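Local atomic coordinates of tryparedoxin (Crithidia fasciculata, PDB entry 1O8X), a protein that probably works as a thioredoxin-like dithiol-disulfide oxidoreductase, passing reducing equivalents from trypanothione to peroxidases that defend trypanosomatids against oxidative stress. Residues 33-38 and 104-109; 62-67 and 85-90; 28-33 and 138-143. The protein carries 1 engineered substitution. All blocks are in the same frame, centred on the assembly; numbering follows the deposited sequence.

In the fold
The three contacts hang on two neighbouring parallel strands of the mixed sheet of the thioredoxin fold, 30-36 and 63-69. Contacts 1 and 3 both use strand 30-36; their segments overlap at Phe33, which makes contact only in contact 1, and their centres lie about 17 Å apart, one toward each end of that strand. Contact 2 adds strand 87-88 beyond strand 63-69; its centre is about 14 Å from that of contact 1 and about 13 Å from that of contact 3. Along the chain, contact 2 is nested within contact 1 and contact 1 within contact 3. Strand 87-88 is thus paired into the sheet, and the loop entering strand 111-116 and the C-terminal segment are packed onto strand 30-36.

Contact 1 of 3, residues 33-38 and 104-109; sequences FYFSAS and FNVESI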
loop_
_atom_site.group_PDB
_atom_site.type_symbol
_atom_site.label_atom_id
_atom_site.label_comp_id
_atom_site.label_asym_id
_atom_site.label_seq_id
_atom_site.Cartn_x
_atom_site.Cartn_y
_atom_site.Cartn_z
ATOM N N PHE A 33 -2.299 -1.555 1.413
ATOM C CA PHE A 33 -2.548 -0.603 0.333
ATOM C C PHE A 33 -2.190 0.785 0.826
ATOM O O PHE A 33 -2.742 1.255 1.832
ATOM C CB PHE A 33 -4.017 -0.655 -0.076
ATOM C CG PHE A 33 -4.443 -1.987 -0.601
ATOM C CD1 PHE A 33 -5.437 -2.711 0.043
ATOM C CD2 PHE A 33 -3.856 -2.511 -1.752
ATOM C CE1 PHE A 33 -5.855 -3.954 -0.455
ATOM C CE2 PHE A 33 -4.251 -3.750 -2.252
ATOM C CZ PHE A 33 -5.264 -4.467 -1.599
ATOM N N TYR A 34 -1.237 1.416 0.146
ATOM C CA TYR A 34 -0.760 2.750 0.514
ATOM C C TYR A 34 -1.297 3.753 -0.481
ATOM O O TYR A 34 -0.866 3.792 -1.628
ATOM C CB TYR A 34 0.772 2.783 0.540
ATOM C CG TYR A 34 1.331 4.141 0.932
ATOM C CD1 TYR A 34 0.747 4.888 1.960
ATOM C CD2 TYR A 34 2.449 4.677 0.282
ATOM C CE1 TYR A 34 1.261 6.130 2.332
ATOM C CE2 TYR A 34 2.972 5.931 0.658
ATOM C CZ TYR A 34 2.375 6.632 1.695
ATOM O OH TYR A 34 2.846 7.866 2.111
ATOM N N PHE A 35 -2.280 4.525 -0.037
ATOM C CA PHE A 35 -2.897 5.560 -0.875
ATOM C C PHE A 35 -2.144 6.864 -0.658
ATOM O O PHE A 35 -2.077 7.381 0.467
ATOM C CB PHE A 35 -4.373 5.739 -0.501
ATOM C CG PHE A 35 -5.179 4.481 -0.660
ATOM C CD1 PHE A 35 -5.229 3.531 0.360
ATOM C CD2 PHE A 35 -5.860 4.219 -1.847
ATOM C CE1 PHE A 35 -5.949 2.347 0.196
ATOM C CE2 PHE A 35 -6.597 3.038 -1.992
ATOM C CZ PHE A 35 -6.628 2.113 -0.976
ATOM N N SER A 36 -1.547 7.373 -1.730
ATOM C CA SER A 36 -0.746 8.589 -1.648
ATOM C C SER A 36 -0.629 9.204 -3.033
ATOM O O SER A 36 -1.154 8.662 -3.992
ATOM C CB SER A 36 0.632 8.309 -1.034
ATOM O OG SER A 36 1.242 9.548 -0.729
ATOM N N ALA A 37 0.049 10.346 -3.123
ATOM C CA ALA A 37 0.275 11.017 -4.394
ATOM C C ALA A 37 1.481 11.898 -4.255
ATOM O O ALA A 37 1.784 12.382 -3.159
ATOM C CB ALA A 37 -0.934 11.869 -4.780
ATOM N N SER A 38 2.133 12.153 -5.389
ATOM C CA SER A 38 3.278 13.057 -5.408
ATOM C C SER A 38 2.901 14.477 -4.950
ATOM O O SER A 38 3.739 15.212 -4.417
ATOM C CB SER A 38 3.895 13.085 -6.814
ATOM O OG SER A 38 3.054 13.743 -7.747
ATOM N N PHE A 104 -12.903 1.431 0.476
ATOM C CA PHE A 104 -12.395 1.686 1.824
ATOM C C PHE A 104 -12.699 3.057 2.376
ATOM O O PHE A 104 -12.179 3.430 3.422
ATOM C CB PHE A 104 -10.891 1.430 1.843
ATOM C CG PHE A 104 -10.566 -0.008 1.992
ATOM C CD1 PHE A 104 -9.837 -0.684 1.025
ATOM C CD2 PHE A 104 -11.038 -0.705 3.115
ATOM C CE1 PHE A 104 -9.567 -2.082 1.197
ATOM C CE2 PHE A 104 -10.774 -2.037 3.293
ATOM C CZ PHE A 104 -10.051 -2.727 2.328
ATOM N N ASN A 105 -13.526 3.818 1.665
ATOM C CA ASN A 105 -13.861 5.176 2.069
ATOM C C ASN A 105 -12.625 6.016 2.386
ATOM O O ASN A 105 -12.558 6.719 3.395
ATOM C CB ASN A 105 -14.869 5.219 3.221
ATOM C CG ASN A 105 -15.484 6.593 3.380
ATOM O OD1 ASN A 105 -15.514 7.394 2.431
ATOM N ND2 ASN A 105 -15.949 6.892 4.577
ATOM N N VAL A 106 -11.657 5.964 1.481
ATOM C CA VAL A 106 -10.461 6.778 1.623
ATOM C C VAL A 106 -10.806 8.187 1.147
ATOM O O VAL A 106 -11.083 8.408 -0.033
ATOM C CB VAL A 106 -9.294 6.225 0.792
ATOM C CG1 VAL A 106 -8.060 7.068 1.023
ATOM C CG2 VAL A 106 -9.006 4.775 1.144
ATOM N N GLU A 107 -10.762 9.137 2.064
ATOM C CA GLU A 107 -11.193 10.500 1.752
ATOM C C GLU A 107 -10.021 11.463 1.722
ATOM O O GLU A 107 -10.079 12.525 1.093
ATOM C CB GLU A 107 -12.201 10.969 2.782
ATOM C CG GLU A 107 -13.549 10.302 2.663
ATOM C CD GLU A 107 -14.559 10.996 3.536
ATOM O OE1 GLU A 107 -14.384 10.974 4.777
ATOM O OE2 GLU A 107 -15.507 11.574 2.974
ATOM N N SER A 108 -8.958 11.086 2.421
ATOM C CA SER A 108 -7.728 11.856 2.432
ATOM C C SER A 108 -6.550 10.912 2.348
ATOM O O SER A 108 -6.655 9.697 2.610
ATOM C CB SER A 108 -7.605 12.726 3.676
ATOM O OG SER A 108 -7.499 11.912 4.819
ATOM N N ILE A 109 -5.437 11.474 1.925
ATOM C CA ILE A 109 -4.185 10.742 1.850
ATOM C C ILE A 109 -3.136 11.521 2.661
ATOM O O ILE A 109 -3.244 12.742 2.834
ATOM C CB ILE A 109 -3.780 10.495 0.379
ATOM C CG1 ILE A 109 -3.871 11.770 -0.463
ATOM C CG2 ILE A 109 -4.671 9.379 -0.205
ATOM C CD1 ILE A 109 -3.125 11.657 -1.766
#
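Ile109 packs against the C-terminal end of strand 30-36 of the thioredoxin fold, and together with Val106 and Phe104 it lays the loop between helix 94-103 and strand 111-116 along Phe33, Phe35 and Ala37. The tight part is centred on the buried Ile109. Its CG1 is wedged between the backbone N and the carbonyl carbon (chi1 48°), which sends the two branches to different partners. CG2 approaches the strand at Phe35, 3.3 Å from Phe35 O and 3.7 Å from Phe35 CB. CD1, at the far end of the extended other branch, passes the Ser36 carbonyl carbon and stops 3.7 Å from Ala37 CB. Ile109 also touches Cys40, whose disulfide with residue 43 is known for this protein but is absent here, because residue 43 is an engineered alanine. The next residue, Pro110, holds the place where thioredoxins usually carry a cis-proline beside the redox site.

Packing is looser toward the helix. Phe104 is partly exposed, and its CE1 approaches the Phe33 ring obliquely, coming only within 4.3 Å of Phe33 CD1; its ring also meets that of Tyr7. Asn105, with positive phi, is the C-prime residue of the Schellman motif that ends helix 94-103, and both it and Glu107 lie on the solvent side of the loop. Val106, partly exposed, lies between Phe104 and Ile109 in the loop. One of its methyls forms a CH-pi contact with the buried Phe35 ring: CG2 sits 4.0 Å from the ring centroid and 8° off the normal, almost squarely over one face.

Contact 2 of 3, residues 62-67 and 85-90; sequences NFEVVF and PWLAVP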
loop_
_atom_site.group_PDB
_atom_site.type_symbol
_atom_site.label_atom_id
_atom_site.label_comp_id
_atom_site.label_asym_id
_atom_site.label_seq_id
_atom_site.Cartn_x
_atom_site.Cartn_y
_atom_site.Cartn_z
ATOM N N ASN A 62 6.318 -10.279 7.785
ATOM C CA ASN A 62 5.643 -10.876 6.629
ATOM C C ASN A 62 4.534 -10.013 6.016
ATOM O O ASN A 62 3.357 -10.388 5.962
ATOM C CB ASN A 62 5.127 -12.283 6.945
ATOM C CG ASN A 62 4.822 -13.080 5.682
ATOM O OD1 ASN A 62 3.844 -13.810 5.630
ATOM N ND2 ASN A 62 5.672 -12.948 4.662
ATOM N N PHE A 63 4.926 -8.844 5.541
ATOM C CA PHE A 63 3.975 -7.988 4.868
ATOM C C PHE A 63 4.585 -7.382 3.609
ATOM O O PHE A 63 5.811 -7.388 3.406
ATOM C CB PHE A 63 3.408 -6.905 5.811
ATOM C CG PHE A 63 4.422 -5.886 6.284
ATOM C CD1 PHE A 63 4.702 -4.757 5.524
ATOM C CD2 PHE A 63 5.058 -6.037 7.509
ATOM C CE1 PHE A 63 5.627 -3.818 5.974
ATOM C CE2 PHE A 63 5.968 -5.093 7.970
ATOM C CZ PHE A 63 6.254 -3.978 7.198
ATOM N N GLU A 64 3.705 -6.838 2.784
ATOM C CA GLU A 64 4.087 -6.104 1.591
ATOM C C GLU A 64 3.293 -4.820 1.541
ATOM O O GLU A 64 2.231 -4.737 2.156
ATOM C CB GLU A 64 3.795 -6.969 0.352
ATOM C CG GLU A 64 4.318 -6.414 -0.967
ATOM C CD GLU A 64 5.797 -6.066 -0.920
ATOM O OE1 GLU A 64 6.143 -4.921 -0.549
ATOM O OE2 GLU A 64 6.612 -6.950 -1.241
ATOM N N VAL A 65 3.819 -3.824 0.828
ATOM C CA VAL A 65 3.138 -2.546 0.607
ATOM C C VAL A 65 2.859 -2.413 -0.890
ATOM O O VAL A 65 3.749 -2.641 -1.718
ATOM C CB VAL A 65 3.960 -1.342 1.145
ATOM C CG1 VAL A 65 3.266 -0.030 0.797
ATOM C CG2 VAL A 65 4.138 -1.446 2.639
ATOM N N VAL A 66 1.624 -2.054 -1.234
ATOM C CA VAL A 66 1.214 -1.830 -2.609
ATOM C C VAL A 66 0.753 -0.381 -2.734
ATOM O O VAL A 66 -0.276 0.006 -2.179
ATOM C CB VAL A 66 0.090 -2.792 -3.023
ATOM C CG1 VAL A 66 -0.362 -2.517 -4.450
ATOM C CG2 VAL A 66 0.555 -4.241 -2.878
ATOM N N PHE A 67 1.532 0.429 -3.441
ATOM C CA PHE A 67 1.179 1.820 -3.691
ATOM C C PHE A 67 -0.022 1.924 -4.630
ATOM O O PHE A 67 -0.008 1.358 -5.737
ATOM C CB PHE A 67 2.405 2.541 -4.270
ATOM C CG PHE A 67 2.157 3.977 -4.689
ATOM C CD1 PHE A 67 1.424 4.855 -3.894
ATOM C CD2 PHE A 67 2.711 4.455 -5.875
ATOM C CE1 PHE A 67 1.231 6.175 -4.301
ATOM C CE2 PHE A 67 2.508 5.762 -6.277
ATOM C CZ PHE A 67 1.768 6.622 -5.483
ATOM N N PRO A 85 10.388 1.524 -2.204
ATOM C CA PRO A 85 11.014 0.193 -2.322
ATOM C C PRO A 85 10.060 -0.988 -2.562
ATOM O O PRO A 85 10.514 -2.118 -2.744
ATOM C CB PRO A 85 11.702 0.031 -0.964
ATOM C CG PRO A 85 10.747 0.725 -0.013
ATOM C CD PRO A 85 10.221 1.917 -0.788
ATOM N N TRP A 86 8.752 -0.730 -2.537
ATOM C CA TRP A 86 7.727 -1.779 -2.522
ATOM C C TRP A 86 7.027 -1.896 -3.884
ATOM O O TRP A 86 7.654 -1.662 -4.929
ATOM C CB TRP A 86 6.746 -1.527 -1.358
ATOM C CG TRP A 86 6.296 -0.084 -1.246
ATOM C CD1 TRP A 86 5.568 0.624 -2.172
ATOM C CD2 TRP A 86 6.586 0.824 -0.188
ATOM N NE1 TRP A 86 5.373 1.909 -1.731
ATOM C CE2 TRP A 86 5.994 2.064 -0.518
ATOM C CE3 TRP A 86 7.265 0.714 1.032
ATOM C CZ2 TRP A 86 6.096 3.183 0.314
ATOM C CZ3 TRP A 86 7.361 1.811 1.847
ATOM C CH2 TRP A 86 6.786 3.038 1.490
ATOM N N LEU A 87 5.754 -2.297 -3.885
ATOM C CA LEU A 87 5.042 -2.563 -5.140
ATOM C C LEU A 87 4.071 -1.446 -5.478
ATOM O O LEU A 87 3.794 -0.596 -4.635
ATOM C CB LEU A 87 4.282 -3.887 -5.051
ATOM C CG LEU A 87 5.037 -5.087 -4.494
ATOM C CD1 LEU A 87 4.151 -6.326 -4.508
ATOM C CD2 LEU A 87 6.302 -5.326 -5.276
ATOM N N ALA A 88 3.531 -1.472 -6.695
ATOM C CA ALA A 88 2.507 -0.515 -7.097
ATOM C C ALA A 88 1.497 -1.124 -8.038
ATOM O O ALA A 88 1.843 -1.954 -8.885
ATOM C CB ALA A 88 3.139 0.705 -7.764
ATOM N N VAL A 89 0.248 -0.697 -7.899
ATOM C CA VAL A 89 -0.750 -0.969 -8.942
ATOM C C VAL A 89 -0.303 -0.172 -10.161
ATOM O O VAL A 89 0.013 1.009 -10.042
ATOM C CB VAL A 89 -2.176 -0.533 -8.519
ATOM C CG1 VAL A 89 -3.172 -0.764 -9.662
ATOM C CG2 VAL A 89 -2.618 -1.279 -7.260
ATOM N N PRO A 90 -0.242 -0.803 -11.337
ATOM C CA PRO A 90 0.210 -0.073 -12.520
ATOM C C PRO A 90 -0.679 1.134 -12.803
ATOM O O PRO A 90 -1.885 1.071 -12.555
ATOM C CB PRO A 90 0.103 -1.115 -13.643
ATOM C CG PRO A 90 0.191 -2.439 -12.947
ATOM C CD PRO A 90 -0.540 -2.214 -11.643
HETATM O O HOH W 1 -0.810 2.861 -8.083
#
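The Trp86 indole lies across Val65, one face taken by the valine and the opposite face by its own neighbour Pro85. Val65 CG1 makes a CH-pi contact, 3.5 Å from the centroid of the five-membered ring and 7° off its normal. Phe67 CB meets the same indole differently, at the edge and near its plane. Beside this, Glu64 crosses Leu87 at about a right angle, with its CG 3.5 Å from Leu87 CD1. The bend at chi2 (53°) turns the carboxylate back, and OE1 accepts Val65 N on its anti side at 2.9 Å while also bonding Tyr54 OH. The backbones pair in parallel, in a beta-alpha-beta unit with helix 74-81 as the connection. Leu87 N bonds Val65 O, Phe67 N bonds Leu87 O at 2.8 Å and nearly straight (174°), and Val89 N bonds Phe67 O at 3.0 Å. Past the last bond a water donates to both Phe67 O and Val89 O, spanning the end of the pairing. The paired backbone atoms are satisfied, whereas the buried Trp86 NE1 finds no partner: the indole is held by apolar contact, and the two hydrogen bonds at Glu64 OE1 would probably help stabilise the buried carboxylate.

Contact 3 of 3, residues 28-33 and 138-143; sequences GKLVFF and EQFPWK
Leu30 and Phe140 both carry CG opposite the backbone N (chi1 175° and 173°), and these two side chains come from opposite directions until Leu30 CD2 stands 3.5 Å from Phe140 CZ. Phe32 swings the other way, with CG opposite its carbonyl carbon (chi1 -73°), which points the CZ end of its ring at both Phe140 and Trp142. Phe140 CE1 lies at the edge of the Phe32 ring, in its plane, 3.7 Å from Phe32 CZ. Trp142 crosses Phe32 at about a right angle, its CZ3 a looser 4.2 Å from Phe32 CZ. Leu30 CD2 further touches Pro141 CB at 3.7 Å, and Leu30 CG covers part of one face of Phe32.

The C-terminal side is shaped by a cis peptide bond before Pro141. It folds the proline back on the preceding ring, so that Pro141 CB rests 3.8 Å above the plane of Phe140, over its centre. Trp142 N closes the turn on Gln139 O at 2.9 Å, a geometry that fits a type VI turn. The contact itself is wholly apolar; the indole nitrogen of Trp142 has its partner in Asp134.

Only part of the cluster is buried, and it packs the C-terminal segment over the beginning of strand 30-36. Phe63 of strand 63-69 meets Phe32 edge-to-face and also meets Phe140. Val123 of strand 122-124 touches Leu30 and Pro141, while helix 127-131 abuts both Phe32 and Trp142 through Ala127.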
loop_
_atom_site.group_PDB
_atom_site.type_symbol
_atom_site.label_atom_id
_atom_site.label_comp_id
_atom_site.label_asym_id
_atom_site.label_seq_id
_atom_site.Cartn_x
_atom_site.Cartn_y
_atom_site.Cartn_z
ATOM N N GLY A 28 -0.090 -15.576 1.608
ATOM C CA GLY A 28 0.234 -15.679 3.014
ATOM C C GLY A 28 0.635 -14.381 3.694
ATOM O O GLY A 28 0.749 -14.361 4.907
ATOM N N LYS A 29 0.822 -13.302 2.925
ATOM C CA LYS A 29 1.269 -12.018 3.495
ATOM C C LYS A 29 0.122 -11.148 3.969
ATOM O O LYS A 29 -1.018 -11.321 3.530
ATOM C CB LYS A 29 2.082 -11.233 2.461
ATOM C CG LYS A 29 3.397 -11.951 2.116
ATOM C CD LYS A 29 4.403 -11.064 1.430
ATOM C CE LYS A 29 5.630 -11.883 1.024
ATOM N NZ LYS A 29 6.766 -11.042 0.532
ATOM N N LEU A 30 0.441 -10.228 4.877
ATOM C CA LEU A 30 -0.405 -9.059 5.093
ATOM C C LEU A 30 -0.050 -8.061 3.998
ATOM O O LEU A 30 1.132 -7.839 3.722
ATOM C CB LEU A 30 -0.122 -8.468 6.468
ATOM C CG LEU A 30 -0.845 -7.158 6.799
ATOM C CD1 LEU A 30 -2.349 -7.272 6.873
ATOM C CD2 LEU A 30 -0.285 -6.619 8.104
ATOM N N VAL A 31 -1.061 -7.469 3.371
ATOM C CA VAL A 31 -0.832 -6.531 2.283
ATOM C C VAL A 31 -1.365 -5.177 2.685
ATOM O O VAL A 31 -2.549 -5.046 2.990
ATOM C CB VAL A 31 -1.516 -7.005 0.979
ATOM C CG1 VAL A 31 -1.358 -5.966 -0.115
ATOM C CG2 VAL A 31 -0.902 -8.333 0.536
ATOM N N PHE A 32 -0.495 -4.174 2.684
ATOM C CA PHE A 32 -0.929 -2.814 2.960
ATOM C C PHE A 32 -1.100 -2.056 1.660
ATOM O O PHE A 32 -0.132 -1.884 0.899
ATOM C CB PHE A 32 0.125 -2.070 3.776
ATOM C CG PHE A 32 0.220 -2.482 5.204
ATOM C CD1 PHE A 32 1.298 -3.257 5.611
ATOM C CD2 PHE A 32 -0.710 -2.047 6.160
ATOM C CE1 PHE A 32 1.447 -3.641 6.928
ATOM C CE2 PHE A 32 -0.586 -2.429 7.492
ATOM C CZ PHE A 32 0.504 -3.217 7.886
ATOM N N PHE A 33 -2.299 -1.555 1.413
ATOM C CA PHE A 33 -2.548 -0.603 0.333
ATOM C C PHE A 33 -2.190 0.785 0.826
ATOM O O PHE A 33 -2.742 1.255 1.832
ATOM C CB PHE A 33 -4.017 -0.655 -0.076
ATOM C CG PHE A 33 -4.443 -1.987 -0.601
ATOM C CD1 PHE A 33 -5.437 -2.711 0.043
ATOM C CD2 PHE A 33 -3.856 -2.511 -1.752
ATOM C CE1 PHE A 33 -5.855 -3.954 -0.455
ATOM C CE2 PHE A 33 -4.251 -3.750 -2.252
ATOM C CZ PHE A 33 -5.264 -4.467 -1.599
ATOM N N GLU A 138 5.486 -2.766 17.958
ATOM C CA GLU A 138 5.151 -3.562 19.137
ATOM C C GLU A 138 3.676 -3.957 19.115
ATOM O O GLU A 138 3.282 -4.979 19.668
ATOM C CB GLU A 138 5.525 -2.780 20.401
ATOM C CG GLU A 138 7.031 -2.683 20.602
ATOM C CD GLU A 138 7.438 -2.016 21.904
ATOM O OE1 GLU A 138 6.558 -1.608 22.699
ATOM O OE2 GLU A 138 8.659 -1.906 22.134
ATOM N N GLN A 139 2.855 -3.140 18.463
ATOM C CA GLN A 139 1.427 -3.421 18.361
ATOM C C GLN A 139 0.980 -3.765 16.945
ATOM O O GLN A 139 -0.232 -3.864 16.673
ATOM C CB GLN A 139 0.592 -2.259 18.909
ATOM C CG GLN A 139 0.817 -1.998 20.402
ATOM C CD GLN A 139 0.655 -3.234 21.256
ATOM O OE1 GLN A 139 1.497 -3.504 22.125
ATOM N NE2 GLN A 139 -0.417 -3.993 21.025
ATOM N N PHE A 140 1.944 -3.953 16.044
ATOM C CA PHE A 140 1.636 -4.396 14.679
ATOM C C PHE A 140 0.790 -5.681 14.730
ATOM O O PHE A 140 1.082 -6.543 15.566
ATOM C CB PHE A 140 2.961 -4.646 13.954
ATOM C CG PHE A 140 2.824 -5.252 12.595
ATOM C CD1 PHE A 140 2.803 -4.454 11.456
ATOM C CD2 PHE A 140 2.735 -6.642 12.451
ATOM C CE1 PHE A 140 2.688 -5.053 10.190
ATOM C CE2 PHE A 140 2.613 -7.234 11.205
ATOM C CZ PHE A 140 2.597 -6.455 10.080
ATOM N N PRO A 141 -0.202 -5.881 13.853
ATOM C CA PRO A 141 -0.579 -5.009 12.735
ATOM C C PRO A 141 -1.685 -3.993 13.049
ATOM O O PRO A 141 -2.406 -3.603 12.129
ATOM C CB PRO A 141 -1.101 -6.018 11.699
ATOM C CG PRO A 141 -1.771 -7.050 12.556
ATOM C CD PRO A 141 -0.971 -7.140 13.834
ATOM N N TRP A 142 -1.800 -3.568 14.310
ATOM C CA TRP A 142 -2.693 -2.453 14.691
ATOM C C TRP A 142 -4.143 -2.777 14.349
ATOM O O TRP A 142 -4.848 -1.995 13.732
ATOM C CB TRP A 142 -2.242 -1.127 14.057
ATOM C CG TRP A 142 -0.769 -0.871 14.264
ATOM C CD1 TRP A 142 -0.129 -0.664 15.459
ATOM C CD2 TRP A 142 0.248 -0.829 13.259
ATOM N NE1 TRP A 142 1.219 -0.483 15.254
ATOM C CE2 TRP A 142 1.485 -0.587 13.914
ATOM C CE3 TRP A 142 0.248 -0.978 11.865
ATOM C CZ2 TRP A 142 2.696 -0.468 13.216
ATOM C CZ3 TRP A 142 1.446 -0.866 11.174
ATOM C CH2 TRP A 142 2.656 -0.613 11.851
ATOM N N LYS A 143 -4.577 -3.972 14.741
ATOM C CA LYS A 143 -5.868 -4.493 14.335
ATOM C C LYS A 143 -7.014 -3.554 14.699
ATOM O O LYS A 143 -7.084 -3.007 15.820
ATOM C CB LYS A 143 -6.118 -5.832 15.026
ATOM C CG LYS A 143 -5.169 -6.902 14.574
ATOM C CD LYS A 143 -5.525 -8.250 15.157
ATOM C CE LYS A 143 -4.289 -9.115 15.188
ATOM N NZ LYS A 143 -3.356 -8.655 16.250
#